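PDB 6FBM: gram-negative insecticidal protein, which kills insect pests and, as a member of the MACPF and beta-tripod families, probably acts by forming oligomeric pores in target membranes. Local coordinates for residues L10-V16 with S56-P60; F43-D48 with F59-M63; I52-Y57 with L266-A270; Q90-V94 with F275-L280; V129-L135 with Y171-V177. All coordinates share one frame; numbering follows the deposited sequence.

Interaction 1 (L10-V16 with S56-P60); sequences LGNLPGV and SYTFP
Asn12 turns its side-chain carbonyl onto Thr58 and takes two hydrogen bonds there. The backbone N of Thr58 meets Asn12 OD1 at 2.6 Å, nearly along the C=O axis, while Thr58 OG1 donates to the same oxygen from above the amide plane, 3.1 Å from Asn12 OD1. The amide reaches this place because CG of Asn12 sits between its own backbone N and carbonyl carbon (chi1 69°), crossing the threonine side chain at about a right angle. Next to it, Leu13 N bonds to Thr58 O at 3.0 Å. Gly11 lies so close over Thr58 that its CA is 3.1 Å from Thr58 OG1.

Apolar groups flank this polar centre. Leu13 sends CD1 to Tyr57 CB (3.6 Å) and CD2 to Phe59 CB, Pro14 CD touches Tyr57 CE1, and Val16 straddles the next two residues with CG2 on Phe59 CB and CG1 on Pro60 CD. A type II turn from Leu13 to Val16 folds the loop back so that both ends of it reach the strand. Farther out, Asn12 ND2 of the second subunit bonds to Ser56 O. With both N-H and O-H of Thr58 directed at one amide oxygen, the N-terminal loop is fixed in register along strand 55-60, with apolar contacts of Leu13, Pro14 and Val16 beside the polar centre.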
# COMPACT_ATOMS: atom_id res chain seq x y z
N LEU A 10 23.97 -7.68 -8.80
CA LEU A 10 23.79 -8.88 -9.55
C LEU A 10 22.41 -9.03 -10.13
O LEU A 10 22.12 -10.12 -10.58
CB LEU A 10 24.10 -10.10 -8.68
CG LEU A 10 25.57 -10.22 -8.19
CD1 LEU A 10 25.73 -11.31 -7.15
CD2 LEU A 10 26.57 -10.45 -9.31
N GLY A 11 21.60 -7.97 -10.21
CA GLY A 11 20.29 -8.08 -10.83
C GLY A 11 19.22 -8.56 -9.86
O GLY A 11 19.51 -8.88 -8.71
N ASN A 12 18.00 -8.62 -10.34
CA ASN A 12 16.85 -8.86 -9.47
C ASN A 12 16.20 -10.24 -9.68
O ASN A 12 15.13 -10.50 -9.13
CB ASN A 12 15.79 -7.75 -9.70
CG ASN A 12 15.15 -7.86 -11.07
OD1 ASN A 12 15.74 -8.42 -11.99
ND2 ASN A 12 14.01 -7.30 -11.22
N LEU A 13 16.82 -11.12 -10.47
CA LEU A 13 16.24 -12.44 -10.72
C LEU A 13 16.40 -13.23 -9.43
O LEU A 13 17.51 -13.38 -8.96
CB LEU A 13 16.98 -13.18 -11.82
CG LEU A 13 16.45 -14.59 -12.16
CD1 LEU A 13 15.13 -14.55 -12.95
CD2 LEU A 13 17.55 -15.37 -12.88
N PRO A 14 15.29 -13.72 -8.86
CA PRO A 14 15.42 -14.52 -7.66
C PRO A 14 16.31 -15.75 -7.87
O PRO A 14 16.27 -16.41 -8.93
CB PRO A 14 13.97 -14.92 -7.37
CG PRO A 14 13.15 -13.83 -7.91
CD PRO A 14 13.86 -13.41 -9.17
N GLY A 15 17.15 -16.01 -6.87
CA GLY A 15 18.14 -17.06 -6.93
C GLY A 15 19.54 -16.56 -7.19
O GLY A 15 20.52 -17.20 -6.76
N VAL A 16 19.68 -15.42 -7.86
CA VAL A 16 20.98 -14.97 -8.27
C VAL A 16 21.96 -14.84 -7.11
O VAL A 16 23.14 -15.12 -7.29
CB VAL A 16 20.92 -13.63 -9.04
CG1 VAL A 16 22.31 -13.07 -9.27
CG2 VAL A 16 20.30 -13.83 -10.41
N SER A 56 10.02 -8.67 -16.09
CA SER A 56 11.40 -8.53 -16.46
C SER A 56 12.34 -8.77 -15.30
O SER A 56 12.14 -8.26 -14.20
CB SER A 56 11.67 -7.16 -17.05
OG SER A 56 12.72 -7.28 -17.99
N TYR A 57 13.38 -9.54 -15.56
CA TYR A 57 14.36 -9.84 -14.54
C TYR A 57 15.73 -9.61 -15.11
O TYR A 57 15.96 -9.78 -16.30
CB TYR A 57 14.19 -11.31 -14.17
CG TYR A 57 12.94 -11.59 -13.37
CD1 TYR A 57 12.82 -11.20 -12.05
CD2 TYR A 57 11.87 -12.20 -13.94
CE1 TYR A 57 11.69 -11.44 -11.32
CE2 TYR A 57 10.69 -12.45 -13.22
CZ TYR A 57 10.59 -12.03 -11.94
OH TYR A 57 9.43 -12.30 -11.25
N THR A 58 16.68 -9.22 -14.26
CA THR A 58 18.06 -9.09 -14.65
C THR A 58 18.93 -10.05 -13.85
O THR A 58 18.58 -10.45 -12.75
CB THR A 58 18.57 -7.66 -14.46
OG1 THR A 58 18.36 -7.25 -13.13
CG2 THR A 58 17.83 -6.71 -15.42
N PHE A 59 20.07 -10.40 -14.42
CA PHE A 59 21.02 -11.32 -13.78
C PHE A 59 22.35 -11.15 -14.51
O PHE A 59 22.36 -10.60 -15.61
CB PHE A 59 20.54 -12.76 -13.87
CG PHE A 59 20.28 -13.22 -15.26
CD1 PHE A 59 19.09 -12.94 -15.89
CD2 PHE A 59 21.25 -13.92 -15.96
CE1 PHE A 59 18.85 -13.34 -17.20
CE2 PHE A 59 21.03 -14.33 -17.28
CZ PHE A 59 19.83 -14.04 -17.90
N PRO A 60 23.46 -11.61 -13.91
CA PRO A 60 24.74 -11.47 -14.59
C PRO A 60 24.83 -12.27 -15.90
O PRO A 60 24.40 -13.42 -15.94
CB PRO A 60 25.74 -11.99 -13.56
CG PRO A 60 25.03 -11.73 -12.25
CD PRO A 60 23.64 -12.16 -12.56

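Interaction 2 (F43-D48 with F59-M63); sequences FGGELD and FPRSM
Strands 47-52 and 55-60 run antiparallel here, Asp48 and Phe59 forming a hydrogen-bonded pair with both backbone bonds made (Asp48 N to Phe59 O, 2.9 Å), and Leu47 lying opposite Pro60 in a non-hydrogen-bonded pair. From Pro60 onward a type I turn to Met63 brings Arg61 N to Glu46 O, at 3.1 Å. Ser62 OG donates to Phe43 O at 2.7 Å, in the carbonyl plane and on a lone pair. A water donates to Phe43 O and to Glu46 O and accepts from Ser62 N, bridging loop and turn.

Met63, extended beyond CG, lays its CE methyl over the centre of the Phe43 ring, 3.5 Å from the centroid, with SD farther up the same normal in a Met-aromatic contact. Asp48 CB lies over a face of the Phe59 ring. The Asp48 carboxylate lies over one face of the Arg61 guanidinium, offset toward its rim, with the two planes 41° apart; the salt bridge is long, Asp48 OD2 to Arg61 NH1 3.8 Å, and no N-H points at the oxygen. The pair therefore probably contributes through charge alone, while directional grip at this open end of the hairpin comes from backbone carbonyls, the serine hydroxyl and the water.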
# COMPACT_ATOMS: atom_id res chain seq x y z
N PHE A 43 31.08 -11.87 -10.82
CA PHE A 43 30.36 -12.34 -12.01
C PHE A 43 30.26 -11.33 -13.16
O PHE A 43 29.58 -11.61 -14.15
CB PHE A 43 28.96 -12.84 -11.62
CG PHE A 43 28.98 -14.13 -10.86
CD1 PHE A 43 29.37 -15.30 -11.49
CD2 PHE A 43 28.61 -14.17 -9.53
CE1 PHE A 43 29.39 -16.48 -10.80
CE2 PHE A 43 28.62 -15.36 -8.83
CZ PHE A 43 29.00 -16.51 -9.46
N GLY A 44 30.93 -10.19 -13.02
CA GLY A 44 30.86 -9.10 -13.97
C GLY A 44 29.63 -8.27 -13.68
O GLY A 44 28.57 -8.80 -13.18
N GLY A 45 29.75 -6.97 -13.95
CA GLY A 45 28.66 -6.03 -13.73
C GLY A 45 27.69 -5.95 -14.90
O GLY A 45 26.64 -5.31 -14.76
N GLU A 46 28.01 -6.61 -16.02
CA GLU A 46 27.11 -6.64 -17.15
C GLU A 46 25.97 -7.62 -16.85
O GLU A 46 26.20 -8.72 -16.33
CB GLU A 46 27.83 -7.03 -18.45
CG GLU A 46 28.90 -6.06 -18.91
CD GLU A 46 30.33 -6.51 -18.56
OE1 GLU A 46 30.55 -7.39 -17.68
OE2 GLU A 46 31.27 -5.95 -19.20
N LEU A 47 24.76 -7.19 -17.20
CA LEU A 47 23.56 -7.92 -16.89
C LEU A 47 22.76 -8.19 -18.15
O LEU A 47 22.72 -7.36 -19.07
CB LEU A 47 22.67 -7.13 -15.91
CG LEU A 47 23.33 -6.71 -14.59
CD1 LEU A 47 22.42 -5.81 -13.80
CD2 LEU A 47 23.76 -7.92 -13.77
N ASP A 48 22.14 -9.37 -18.19
CA ASP A 48 21.16 -9.69 -19.17
C ASP A 48 19.81 -9.42 -18.55
O ASP A 48 19.69 -9.45 -17.36
CB ASP A 48 21.27 -11.19 -19.55
CG ASP A 48 21.64 -11.43 -20.97
OD1 ASP A 48 20.92 -10.78 -21.81
OD2 ASP A 48 22.45 -12.40 -21.22
N PHE A 59 20.07 -10.40 -14.42
CA PHE A 59 21.02 -11.32 -13.78
C PHE A 59 22.35 -11.15 -14.51
O PHE A 59 22.36 -10.60 -15.61
CB PHE A 59 20.54 -12.76 -13.87
CG PHE A 59 20.28 -13.22 -15.26
CD1 PHE A 59 19.09 -12.94 -15.89
CD2 PHE A 59 21.25 -13.92 -15.96
CE1 PHE A 59 18.85 -13.34 -17.20
CE2 PHE A 59 21.03 -14.33 -17.28
CZ PHE A 59 19.83 -14.04 -17.90
N PRO A 60 23.46 -11.61 -13.91
CA PRO A 60 24.74 -11.47 -14.59
C PRO A 60 24.83 -12.27 -15.90
O PRO A 60 24.40 -13.42 -15.94
CB PRO A 60 25.74 -11.99 -13.56
CG PRO A 60 25.03 -11.73 -12.25
CD PRO A 60 23.64 -12.16 -12.56
N ARG A 61 25.35 -11.64 -16.95
CA ARG A 61 25.60 -12.27 -18.25
C ARG A 61 26.36 -13.58 -18.15
O ARG A 61 26.10 -14.48 -18.92
CB ARG A 61 26.39 -11.36 -19.18
CG ARG A 61 25.53 -10.71 -20.25
CD ARG A 61 26.30 -9.59 -20.96
NE ARG A 61 25.36 -8.56 -21.39
CZ ARG A 61 24.46 -8.69 -22.38
NH1 ARG A 61 24.45 -9.76 -23.17
NH2 ARG A 61 23.63 -7.66 -22.64
N SER A 62 27.27 -13.67 -17.19
CA SER A 62 28.02 -14.88 -16.99
C SER A 62 27.20 -16.07 -16.50
O SER A 62 27.69 -17.21 -16.57
CB SER A 62 29.19 -14.63 -16.00
OG SER A 62 28.71 -14.07 -14.77
N MET A 63 25.97 -15.85 -16.01
CA MET A 63 25.13 -16.97 -15.59
C MET A 63 24.18 -17.27 -16.71
O MET A 63 23.93 -16.41 -17.57
CB MET A 63 24.33 -16.65 -14.34
CG MET A 63 25.19 -16.17 -13.19
SD MET A 63 24.22 -15.97 -11.67
CE MET A 63 25.47 -15.24 -10.59
O HOH W 1 28.01 -10.80 -16.00

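Interaction 3 (I52-Y57 with L266-A270); sequences IEGRSY and LLDYA
Arg55 runs out from the hairpin toward the end of helix 255-269 and meets two of its residues in succession. Its CG stands anti to the carbonyl carbon (chi1 -53°), and from there to NE the chain is fully extended, which carries the charged head clear of the strand. CD is the first atom to touch, 3.8 Å from Leu267 CD2. NE follows at 3.6 Å from the same Leu267 CD2, and this methyl covers one face of the guanidinium, offset toward its rim. At the tip the planar group presents its edge to Asp268, the guanidinium and carboxylate planes being 25° apart. NH1 and NH2 both donate to one oxygen, Asp268 OD1, in a salt bridge with 2.7 Å between Arg55 NH1 and Asp268 OD1, although the position of that oxygen is less certain.

Leu267 is shared. Its CG lies 3.5 Å from Tyr57 OH, and CD1 reaches Ile52 CG2 at 4.4 Å as well as the tyrosine ring, so one leucine touches arginine, tyrosine and isoleucine. Trp131 packs on both Ile52 and Leu267. Arg55 NH1 of the second subunit bonds to Ser56 OG, so the same arginine position also serves the subunit interface. If the Asp268 oxygen is placed correctly, the methyl on one guanidinium face may shield the ion pair on that side, where the hairpin meets the end of the helix.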
# COMPACT_ATOMS: atom_id res chain seq x y z
N ILE A 52 10.01 -13.52 -17.89
CA ILE A 52 9.49 -14.71 -17.26
C ILE A 52 8.07 -14.39 -16.81
O ILE A 52 7.86 -13.64 -15.86
CB ILE A 52 10.34 -15.08 -16.05
CG1 ILE A 52 11.75 -15.48 -16.50
CG2 ILE A 52 9.71 -16.21 -15.25
CD1 ILE A 52 12.72 -15.76 -15.39
N GLU A 53 7.10 -14.97 -17.51
CA GLU A 53 5.68 -14.77 -17.21
C GLU A 53 5.30 -13.31 -17.05
O GLU A 53 4.75 -12.92 -16.03
CB GLU A 53 5.28 -15.53 -15.93
CG GLU A 53 5.22 -17.04 -16.10
CD GLU A 53 4.41 -17.68 -14.99
OE1 GLU A 53 3.42 -17.06 -14.54
OE2 GLU A 53 4.78 -18.81 -14.59
N GLY A 54 5.64 -12.52 -18.05
CA GLY A 54 5.23 -11.14 -18.11
C GLY A 54 6.14 -10.18 -17.38
O GLY A 54 6.02 -8.98 -17.57
N ARG A 55 7.05 -10.67 -16.54
CA ARG A 55 7.91 -9.80 -15.78
C ARG A 55 9.35 -9.81 -16.27
O ARG A 55 9.83 -10.80 -16.76
CB ARG A 55 7.91 -10.20 -14.32
CG ARG A 55 6.55 -10.31 -13.71
CD ARG A 55 6.74 -10.77 -12.29
NE ARG A 55 5.49 -11.02 -11.56
CZ ARG A 55 5.42 -11.20 -10.25
NH1 ARG A 55 6.51 -11.15 -9.46
NH2 ARG A 55 4.25 -11.45 -9.68
N SER A 56 10.02 -8.67 -16.09
CA SER A 56 11.40 -8.53 -16.46
C SER A 56 12.34 -8.77 -15.30
O SER A 56 12.14 -8.26 -14.20
CB SER A 56 11.67 -7.16 -17.05
OG SER A 56 12.72 -7.28 -17.99
N TYR A 57 13.38 -9.54 -15.56
CA TYR A 57 14.36 -9.84 -14.54
C TYR A 57 15.73 -9.61 -15.11
O TYR A 57 15.96 -9.78 -16.30
CB TYR A 57 14.19 -11.31 -14.17
CG TYR A 57 12.94 -11.59 -13.37
CD1 TYR A 57 12.82 -11.20 -12.05
CD2 TYR A 57 11.87 -12.20 -13.94
CE1 TYR A 57 11.69 -11.44 -11.32
CE2 TYR A 57 10.69 -12.45 -13.22
CZ TYR A 57 10.59 -12.03 -11.94
OH TYR A 57 9.43 -12.30 -11.25
N LEU A 266 4.75 -18.41 -5.57
CA LEU A 266 6.15 -18.79 -5.78
C LEU A 266 6.97 -17.78 -6.54
O LEU A 266 8.13 -17.55 -6.21
CB LEU A 266 6.25 -20.15 -6.46
CG LEU A 266 5.77 -21.29 -5.57
CD1 LEU A 266 5.79 -22.55 -6.38
CD2 LEU A 266 6.59 -21.38 -4.31
N LEU A 267 6.35 -17.11 -7.52
CA LEU A 267 7.10 -16.12 -8.29
C LEU A 267 7.64 -14.98 -7.47
O LEU A 267 8.70 -14.43 -7.77
CB LEU A 267 6.30 -15.60 -9.46
CG LEU A 267 7.12 -14.89 -10.59
CD1 LEU A 267 8.28 -15.71 -11.14
CD2 LEU A 267 6.17 -14.52 -11.71
N ASP A 268 6.93 -14.61 -6.43
CA ASP A 268 7.30 -13.48 -5.58
C ASP A 268 8.21 -13.93 -4.44
O ASP A 268 8.88 -13.11 -3.81
CB ASP A 268 6.06 -12.79 -5.01
CG ASP A 268 5.02 -12.42 -6.08
OD1 ASP A 268 5.43 -11.73 -7.00
OD2 ASP A 268 3.83 -12.81 -6.03
N TYR A 269 8.23 -15.23 -4.15
CA TYR A 269 9.01 -15.74 -3.04
C TYR A 269 10.00 -16.81 -3.43
O TYR A 269 10.42 -17.59 -2.59
CB TYR A 269 8.06 -16.32 -2.01
CG TYR A 269 7.20 -15.29 -1.35
CD1 TYR A 269 7.67 -14.62 -0.23
CD2 TYR A 269 5.93 -14.99 -1.83
CE1 TYR A 269 6.88 -13.71 0.43
CE2 TYR A 269 5.14 -14.05 -1.19
CZ TYR A 269 5.61 -13.43 -0.05
OH TYR A 269 4.83 -12.52 0.63
N ALA A 270 10.36 -16.88 -4.72
CA ALA A 270 11.23 -17.94 -5.21
C ALA A 270 12.62 -17.85 -4.61
O ALA A 270 13.14 -16.76 -4.44
CB ALA A 270 11.32 -17.90 -6.72

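Interaction 4 (Q90-V94 with F275-L280); sequences QHVGV and FSTESL
Only one conventional hydrogen bond crosses between the two loops: Leu280 N donates to Val92 O at 3.0 Å. Weaker CA-H...O contacts flank it, Val92 CA lying 3.3 Å from Ser276 O and Thr277 CA approaching His91 O. Gly93 CA makes a third such contact with Leu280 O, 3.5 Å away.

The apolar contacts centre on Val92, whose two methyls part company. CG1, placed next to the backbone N and trans to the carbonyl carbon (chi1 -56°), meets Phe275 CB at 3.9 Å, while CG2 lies alongside Leu280 with Leu280 CD1 also 3.9 Å away. Val94 CG2 reaches that same CD1 obliquely. Leu280 CG in turn sits over one face of the Phe275 ring, offset toward its rim. On the outer side His91 and Thr277 run side by side, and the threonine CG2 lies at the edge of the imidazole, 3.6 Å from His91 ND1.

Polar side chains brace the second loop internally. Ser276 OG accepts from Glu278 N at 3.1 Å, and Ser279 OG accepts from Ser276 N; both hydroxyls also bond to Glu174, of strand 170-177. The Ser276 OG to Glu278 N bond makes an ST turn, here coupled to a type I turn from Ser276 to Ser279. Together they shape the connection between strands 271-274 and 280-282, against which the loop after helix 81-88 docks within the MACPF domain.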
# COMPACT_ATOMS: atom_id res chain seq x y z
N GLN A 90 22.15 -38.44 -2.87
CA GLN A 90 22.45 -38.85 -4.24
C GLN A 90 22.23 -37.69 -5.20
O GLN A 90 21.30 -36.90 -5.04
CB GLN A 90 21.57 -40.01 -4.75
CG GLN A 90 21.33 -41.23 -3.86
CD GLN A 90 22.54 -42.13 -3.69
OE1 GLN A 90 23.69 -41.66 -3.73
NE2 GLN A 90 22.28 -43.42 -3.46
N HIS A 91 23.07 -37.66 -6.21
CA HIS A 91 22.83 -36.87 -7.41
C HIS A 91 22.72 -35.37 -7.11
O HIS A 91 21.81 -34.70 -7.59
CB HIS A 91 21.57 -37.40 -8.15
CG HIS A 91 21.67 -38.83 -8.60
ND1 HIS A 91 22.49 -39.25 -9.63
CD2 HIS A 91 21.06 -39.94 -8.13
CE1 HIS A 91 22.37 -40.56 -9.77
NE2 HIS A 91 21.51 -41.00 -8.87
N VAL A 92 23.64 -34.88 -6.29
CA VAL A 92 23.76 -33.44 -6.06
C VAL A 92 25.13 -32.88 -6.39
O VAL A 92 25.38 -31.70 -6.16
CB VAL A 92 23.39 -33.07 -4.62
CG1 VAL A 92 21.99 -33.58 -4.30
CG2 VAL A 92 24.41 -33.62 -3.62
N GLY A 93 26.00 -33.71 -6.96
CA GLY A 93 27.33 -33.28 -7.39
C GLY A 93 28.47 -33.57 -6.44
O GLY A 93 29.62 -33.30 -6.79
N VAL A 94 28.19 -34.11 -5.26
CA VAL A 94 29.26 -34.42 -4.34
C VAL A 94 29.76 -35.82 -4.64
O VAL A 94 29.08 -36.81 -4.36
CB VAL A 94 28.84 -34.29 -2.88
CG1 VAL A 94 29.99 -34.68 -1.96
CG2 VAL A 94 28.44 -32.86 -2.61
N PHE A 275 18.51 -29.21 -6.01
CA PHE A 275 19.79 -29.49 -6.59
C PHE A 275 19.62 -30.55 -7.65
O PHE A 275 18.74 -31.43 -7.53
CB PHE A 275 20.71 -30.06 -5.53
CG PHE A 275 21.18 -29.09 -4.51
CD1 PHE A 275 21.24 -27.72 -4.76
CD2 PHE A 275 21.68 -29.56 -3.31
CE1 PHE A 275 21.75 -26.86 -3.81
CE2 PHE A 275 22.18 -28.71 -2.36
CZ PHE A 275 22.22 -27.36 -2.62
N SER A 276 20.47 -30.46 -8.67
CA SER A 276 20.60 -31.46 -9.70
C SER A 276 21.96 -32.12 -9.53
O SER A 276 22.72 -31.74 -8.63
CB SER A 276 20.58 -30.76 -11.06
OG SER A 276 21.85 -30.15 -11.33
N THR A 277 22.32 -33.04 -10.43
CA THR A 277 23.60 -33.73 -10.32
C THR A 277 24.80 -32.78 -10.43
O THR A 277 25.87 -33.15 -10.00
CB THR A 277 23.79 -34.86 -11.36
OG1 THR A 277 23.62 -34.33 -12.66
CG2 THR A 277 22.81 -35.97 -11.16
N GLU A 278 24.62 -31.60 -11.00
CA GLU A 278 25.72 -30.63 -11.17
C GLU A 278 25.72 -29.46 -10.18
O GLU A 278 26.53 -28.55 -10.31
CB GLU A 278 25.70 -30.06 -12.61
CG GLU A 278 25.91 -31.08 -13.74
CD GLU A 278 27.20 -31.89 -13.61
OE1 GLU A 278 28.24 -31.35 -13.21
OE2 GLU A 278 27.16 -33.10 -13.90
N SER A 279 24.84 -29.50 -9.17
CA SER A 279 24.59 -28.32 -8.33
C SER A 279 25.78 -27.94 -7.48
O SER A 279 26.22 -26.80 -7.53
CB SER A 279 23.37 -28.51 -7.47
OG SER A 279 22.23 -28.47 -8.27
N LEU A 280 26.31 -28.89 -6.73
CA LEU A 280 27.43 -28.63 -5.84
C LEU A 280 28.73 -28.98 -6.55
O LEU A 280 28.87 -30.10 -7.05
CB LEU A 280 27.27 -29.45 -4.57
CG LEU A 280 26.06 -29.02 -3.74
CD1 LEU A 280 25.75 -30.06 -2.70
CD2 LEU A 280 26.32 -27.68 -3.07

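Interaction 5 (V129-L135 with Y171-V177); sequences VLWYISL and YISEAAV
A classic beta bulge opens the pairing: Leu130 and Trp131 both face Val177, whose carbonyl oxygen accepts from each. Leu130 N makes the short bond, 2.7 Å from Val177 O, and Trp131 N a weak one of 3.3 Å to the same oxygen. Val177 N returns a bond to Trp131 O. The indole, whose first torsion (chi1 50°) tucks CG in over the backbone, folds back over Val177, so that Val177 CB lies 3.8 Å from the centroid of the five-membered ring, over its face. Trp131 NE1 bonds to Pro14 O of the N-terminal loop.

Past the bulge the pairing stays antiparallel, the axes of 131-134 and 174-177 making 158°, as part of the large bent sheet of the MACPF domain, with strand 64-78 on the other edge of 120-134. Ile133 and Ala175 exchange bonds of 3.0 Å (Ile133 N to Ala175 O) and 2.9 Å (Ala175 N to Ile133 O). Trp131, Ile133, Ala175 and Val177 share one face, where Ile133 CD1 touches Val177 CG2. Tyr132, Ser134, Glu174 and Ala176 occupy the other; Tyr132 CE1 rests 3.9 Å from Ala176 CB, and Ser134 CB packs on Glu174 CG. At the far end Leu135 N bonds to Ser173 O, while Leu135 CD1 reaches past it to Ile172 O.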
# COMPACT_ATOMS: atom_id res chain seq x y z
N VAL A 129 9.68 -25.88 -9.62
CA VAL A 129 10.78 -25.17 -10.26
C VAL A 129 10.21 -24.10 -11.16
O VAL A 129 9.30 -24.37 -11.94
CB VAL A 129 11.64 -26.11 -11.14
CG1 VAL A 129 12.80 -25.34 -11.80
CG2 VAL A 129 12.16 -27.31 -10.32
N LEU A 130 10.72 -22.88 -11.03
CA LEU A 130 10.42 -21.83 -11.99
C LEU A 130 11.56 -21.76 -13.02
O LEU A 130 11.31 -21.71 -14.22
CB LEU A 130 10.23 -20.50 -11.26
CG LEU A 130 9.17 -20.55 -10.15
CD1 LEU A 130 9.20 -19.27 -9.35
CD2 LEU A 130 7.76 -20.80 -10.68
N TRP A 131 12.81 -21.72 -12.55
CA TRP A 131 13.96 -21.75 -13.43
C TRP A 131 15.16 -22.34 -12.76
O TRP A 131 15.17 -22.53 -11.54
CB TRP A 131 14.30 -20.34 -13.93
CG TRP A 131 14.40 -19.35 -12.87
CD1 TRP A 131 15.49 -19.08 -12.13
CD2 TRP A 131 13.37 -18.46 -12.42
NE1 TRP A 131 15.23 -18.03 -11.24
CE2 TRP A 131 13.93 -17.62 -11.44
CE3 TRP A 131 12.06 -18.23 -12.83
CZ2 TRP A 131 13.19 -16.65 -10.78
CZ3 TRP A 131 11.32 -17.27 -12.19
CH2 TRP A 131 11.89 -16.49 -11.18
N TYR A 132 16.16 -22.67 -13.58
CA TYR A 132 17.46 -23.08 -13.12
C TYR A 132 18.40 -21.93 -13.43
O TYR A 132 18.24 -21.23 -14.44
CB TYR A 132 17.92 -24.35 -13.83
CG TYR A 132 16.97 -25.54 -13.73
CD1 TYR A 132 17.04 -26.41 -12.64
CD2 TYR A 132 16.03 -25.83 -14.73
CE1 TYR A 132 16.20 -27.51 -12.52
CE2 TYR A 132 15.17 -26.93 -14.62
CZ TYR A 132 15.25 -27.77 -13.51
OH TYR A 132 14.41 -28.89 -13.34
N ILE A 133 19.36 -21.70 -12.55
CA ILE A 133 20.46 -20.80 -12.83
C ILE A 133 21.68 -21.69 -12.78
O ILE A 133 21.77 -22.59 -11.93
CB ILE A 133 20.61 -19.65 -11.82
CG1 ILE A 133 19.24 -19.05 -11.47
CG2 ILE A 133 21.56 -18.61 -12.38
CD1 ILE A 133 19.27 -18.00 -10.40
N SER A 134 22.61 -21.47 -13.71
CA SER A 134 23.84 -22.26 -13.74
C SER A 134 25.02 -21.36 -14.05
O SER A 134 24.88 -20.35 -14.72
CB SER A 134 23.73 -23.38 -14.76
OG SER A 134 23.46 -22.85 -16.05
N LEU A 135 26.15 -21.73 -13.48
CA LEU A 135 27.41 -21.02 -13.66
C LEU A 135 28.27 -21.70 -14.72
O LEU A 135 28.01 -22.85 -15.11
CB LEU A 135 28.18 -21.03 -12.34
CG LEU A 135 27.49 -20.33 -11.17
CD1 LEU A 135 28.41 -20.33 -9.97
CD2 LEU A 135 27.10 -18.90 -11.51
N TYR A 171 30.58 -25.23 -3.66
CA TYR A 171 29.81 -24.04 -3.95
C TYR A 171 28.64 -24.37 -4.87
O TYR A 171 28.61 -25.40 -5.53
CB TYR A 171 30.71 -22.97 -4.57
CG TYR A 171 31.25 -23.32 -5.94
CD1 TYR A 171 30.54 -23.01 -7.08
CD2 TYR A 171 32.46 -24.00 -6.08
CE1 TYR A 171 31.03 -23.34 -8.35
CE2 TYR A 171 32.94 -24.35 -7.33
CZ TYR A 171 32.24 -24.00 -8.46
OH TYR A 171 32.70 -24.35 -9.70
N ILE A 172 27.68 -23.45 -4.91
CA ILE A 172 26.50 -23.61 -5.72
C ILE A 172 26.83 -23.25 -7.16
O ILE A 172 27.05 -22.09 -7.48
CB ILE A 172 25.35 -22.69 -5.25
CG1 ILE A 172 24.94 -22.99 -3.79
CG2 ILE A 172 24.14 -22.81 -6.18
CD1 ILE A 172 24.32 -24.37 -3.57
N SER A 173 26.84 -24.25 -8.01
CA SER A 173 27.11 -24.06 -9.44
C SER A 173 25.87 -24.07 -10.29
O SER A 173 25.84 -23.46 -11.35
CB SER A 173 28.05 -25.15 -9.92
OG SER A 173 28.46 -24.89 -11.23
N GLU A 174 24.85 -24.78 -9.83
CA GLU A 174 23.58 -24.86 -10.53
C GLU A 174 22.48 -25.05 -9.48
O GLU A 174 22.64 -25.81 -8.54
CB GLU A 174 23.62 -26.04 -11.49
CG GLU A 174 22.53 -26.04 -12.55
CD GLU A 174 22.69 -27.26 -13.46
OE1 GLU A 174 22.43 -28.37 -12.98
OE2 GLU A 174 23.09 -27.11 -14.64
N ALA A 175 21.36 -24.36 -9.64
CA ALA A 175 20.26 -24.52 -8.69
C ALA A 175 18.91 -24.31 -9.34
O ALA A 175 18.74 -23.49 -10.24
CB ALA A 175 20.42 -23.54 -7.55
N ALA A 176 17.95 -25.07 -8.82
CA ALA A 176 16.56 -24.86 -9.15
C ALA A 176 16.03 -23.75 -8.27
O ALA A 176 16.28 -23.72 -7.08
CB ALA A 176 15.79 -26.14 -8.91
N VAL A 177 15.28 -22.84 -8.88
CA VAL A 177 14.66 -21.75 -8.17
C VAL A 177 13.14 -21.86 -8.24
O VAL A 177 12.56 -22.10 -9.28
CB VAL A 177 15.14 -20.41 -8.75
CG1 VAL A 177 14.48 -19.28 -8.02
CG2 VAL A 177 16.65 -20.28 -8.66

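In the fold
Interactions 1 and 5 are buried, whereas 2, 3 and 4 are only partly so. Strand 55-60 takes part in interactions 1, 2 and 3: the N-terminal loop lies along it, strand 47-52 pairs with its end, and helix 255-269 meets its start. All three touch the second subunit; interactions 4 and 5 touch no other chain. Trp131 of interaction 5 touches residues of both interactions 1 and 3. Interaction 5 relies on backbone sheet bonding interrupted by a bulge, while the ion pairs belong to the more exposed interactions 2 and 3. Interaction 4, centred about 11 Å from the centre of interaction 5, joins it through Glu174 and two serines.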